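Local coordinates for chemotaxis signal transduction protein (Thermoanaerobacter tengcongensis, PDB 2QDL), which probably acts as a CheW-type scaffold of bacterial chemotaxis, coupling the histidine kinase CheA to chemoreceptors, at residues F49-I54 / L66-G71. Sequence-based numbering, arbitrary orientation.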
loop_
_atom_site.group_PDB
_atom_site.type_symbol
_atom_site.label_atom_id
_atom_site.label_comp_id
_atom_site.label_asym_id
_atom_site.label_seq_id
_atom_site.Cartn_x
_atom_site.Cartn_y
_atom_site.Cartn_z
ATOM N N PHE A 49 -14.406 2.042 -2.731
ATOM C CA PHE A 49 -13.021 1.716 -2.343
ATOM C C PHE A 49 -12.400 2.778 -1.434
ATOM O O PHE A 49 -11.394 2.516 -0.793
ATOM C CB PHE A 49 -12.128 1.422 -3.565
ATOM C CG PHE A 49 -11.806 2.625 -4.386
ATOM C CD1 PHE A 49 -12.512 2.893 -5.559
ATOM C CD2 PHE A 49 -10.794 3.498 -4.011
ATOM C CE1 PHE A 49 -12.212 4.020 -6.338
ATOM C CE2 PHE A 49 -10.503 4.628 -4.787
ATOM C CZ PHE A 49 -11.224 4.885 -5.953
ATOM N N ILE A 50 -13.001 3.979 -1.396
ATOM C CA ILE A 50 -12.668 4.980 -0.380
ATOM C C ILE A 50 -13.445 4.683 0.893
ATOM O O ILE A 50 -14.606 5.088 1.050
ATOM C CB ILE A 50 -12.962 6.419 -0.819
ATOM C CG1 ILE A 50 -12.459 6.683 -2.251
ATOM C CG2 ILE A 50 -12.382 7.419 0.214
ATOM C CD1 ILE A 50 -11.025 7.111 -2.323
ATOM N N GLU A 51 -12.803 3.968 1.809
ATOM C CA GLU A 51 -13.491 3.531 3.014
ATOM C C GLU A 51 -13.958 4.716 3.833
ATOM O O GLU A 51 -14.980 4.642 4.515
ATOM C CB GLU A 51 -12.581 2.640 3.871
ATOM C CG GLU A 51 -13.344 1.915 4.993
ATOM C CD GLU A 51 -14.422 0.966 4.451
ATOM O OE1 GLU A 51 -14.240 0.441 3.328
ATOM O OE2 GLU A 51 -15.433 0.744 5.159
ATOM N N GLY A 52 -13.178 5.800 3.801
ATOM C CA GLY A 52 -13.497 6.971 4.578
ATOM C C GLY A 52 -12.297 7.758 4.998
ATOM O O GLY A 52 -11.284 7.787 4.311
ATOM N N ILE A 53 -12.408 8.401 6.143
ATOM C CA ILE A 53 -11.326 9.199 6.616
ATOM C C ILE A 53 -10.985 8.899 8.057
ATOM O O ILE A 53 -11.817 8.422 8.821
ATOM C CB ILE A 53 -11.584 10.735 6.372
ATOM C CG1 ILE A 53 -11.533 11.055 4.881
ATOM C CG2 ILE A 53 -10.499 11.559 7.006
ATOM C CD1 ILE A 53 -12.060 12.427 4.550
ATOM N N ILE A 54 -9.733 9.162 8.405
ATOM C CA ILE A 54 -9.289 9.154 9.797
ATOM C C ILE A 54 -8.772 10.551 10.190
ATOM O O ILE A 54 -8.302 11.339 9.360
ATOM C CB ILE A 54 -8.213 8.057 10.088
ATOM C CG1 ILE A 54 -6.991 8.213 9.160
ATOM C CG2 ILE A 54 -8.842 6.651 10.010
ATOM C CD1 ILE A 54 -5.755 7.482 9.660
ATOM N N LEU A 66 -7.801 -1.371 -0.197
ATOM C CA LEU A 66 -7.078 -1.933 -1.363
ATOM C C LEU A 66 -7.778 -3.121 -2.014
ATOM O O LEU A 66 -7.715 -3.281 -3.230
ATOM C CB LEU A 66 -5.632 -2.326 -0.990
ATOM C CG LEU A 66 -4.708 -1.207 -0.496
ATOM C CD1 LEU A 66 -3.334 -1.776 -0.126
ATOM C CD2 LEU A 66 -4.565 -0.083 -1.553
ATOM N N LYS A 67 -8.430 -3.966 -1.222
ATOM C CA LYS A 67 -9.183 -5.108 -1.772
ATOM C C LYS A 67 -10.301 -4.641 -2.682
ATOM O O LYS A 67 -10.495 -5.223 -3.750
ATOM C CB LYS A 67 -9.753 -5.981 -0.671
ATOM C CG LYS A 67 -8.701 -6.699 0.183
ATOM C CD LYS A 67 -9.397 -7.367 1.349
ATOM C CE LYS A 67 -8.433 -7.582 2.485
ATOM N NZ LYS A 67 -9.108 -8.015 3.741
ATOM N N LYS A 68 -10.989 -3.564 -2.283
ATOM C CA LYS A 68 -12.049 -2.967 -3.093
ATOM C C LYS A 68 -11.476 -2.239 -4.311
ATOM O O LYS A 68 -12.048 -2.285 -5.418
ATOM C CB LYS A 68 -12.883 -2.006 -2.256
ATOM C CG LYS A 68 -13.535 -2.648 -1.076
ATOM C CD LYS A 68 -14.458 -1.647 -0.345
ATOM C CE LYS A 68 -14.985 -2.271 0.910
ATOM N NZ LYS A 68 -15.829 -1.313 1.619
ATOM N N ARG A 69 -10.329 -1.599 -4.121
ATOM C CA ARG A 69 -9.621 -0.968 -5.236
ATOM C C ARG A 69 -9.109 -1.986 -6.272
ATOM O O ARG A 69 -9.223 -1.751 -7.486
ATOM C CB ARG A 69 -8.464 -0.105 -4.701
ATOM C CG ARG A 69 -7.784 0.750 -5.730
ATOM C CD ARG A 69 -8.831 1.579 -6.507
ATOM N NE ARG A 69 -8.314 2.815 -7.091
ATOM C CZ ARG A 69 -8.804 3.359 -8.201
ATOM N NH1 ARG A 69 -9.809 2.782 -8.834
ATOM N NH2 ARG A 69 -8.304 4.484 -8.671
ATOM N N PHE A 70 -8.550 -3.107 -5.791
ATOM C CA PHE A 70 -7.963 -4.128 -6.663
ATOM C C PHE A 70 -8.945 -5.236 -7.113
ATOM O O PHE A 70 -8.703 -5.899 -8.097
ATOM C CB PHE A 70 -6.742 -4.778 -5.981
ATOM C CG PHE A 70 -5.657 -3.814 -5.580
ATOM C CD1 PHE A 70 -5.529 -2.567 -6.192
ATOM C CD2 PHE A 70 -4.751 -4.160 -4.578
ATOM C CE1 PHE A 70 -4.537 -1.711 -5.822
ATOM C CE2 PHE A 70 -3.753 -3.284 -4.198
ATOM C CZ PHE A 70 -3.631 -2.056 -4.842
ATOM N N GLY A 71 -10.024 -5.444 -6.362
ATOM C CA GLY A 71 -10.993 -6.522 -6.613
ATOM C C GLY A 71 -10.579 -7.841 -5.988
ATOM O O GLY A 71 -10.789 -8.896 -6.553
#
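Lys68 is the first residue of the short helix 66-70 to meet the segment 49-54, its CB packing 3.7 Å from CA of Phe49. From there the side chain runs out extended beyond CG, past the Phe49 backbone; it and the Glu51 side chain cross at a slant and the ammonium ends at the carboxylate: Lys68 NZ donates to Glu51 OE1 at 2.9 Å, taking the syn lone pair, in a salt bridge on the protein surface. Next comes Arg69, which lies alongside Phe49 and points the same way. Its chain bends at chi2 (52°), bringing CD over the middle of the Phe49 ring as a CH-pi contact, 3.7 Å from the centroid. Beyond it the guanidinium lies flat on the same ring, planes 2° apart, with Arg69 CZ 3.6 Å from Phe49 CZ: an offset stack that is also a cation-pi contact. Arg69 NE hydrogen-bonds to the backbone carbonyl of Leu144 and NH2 to that of Glu146, which fixes the rotation of the guanidinium and leaves its face for the ring. With an alanine at Phe49, the Arg69 side chain would probably lose the flat surface it lies on, opening a gap beside Ile64, which both residues touch. Strand 50-56 pairs antiparallel with 59-65, which leads straight into the helix, and a classic beta bulge sets Glu51 and Gly52 together across from Val63; this is a beta-hairpin packed against its own following helical turn, within the beta-barrel fold of CheW.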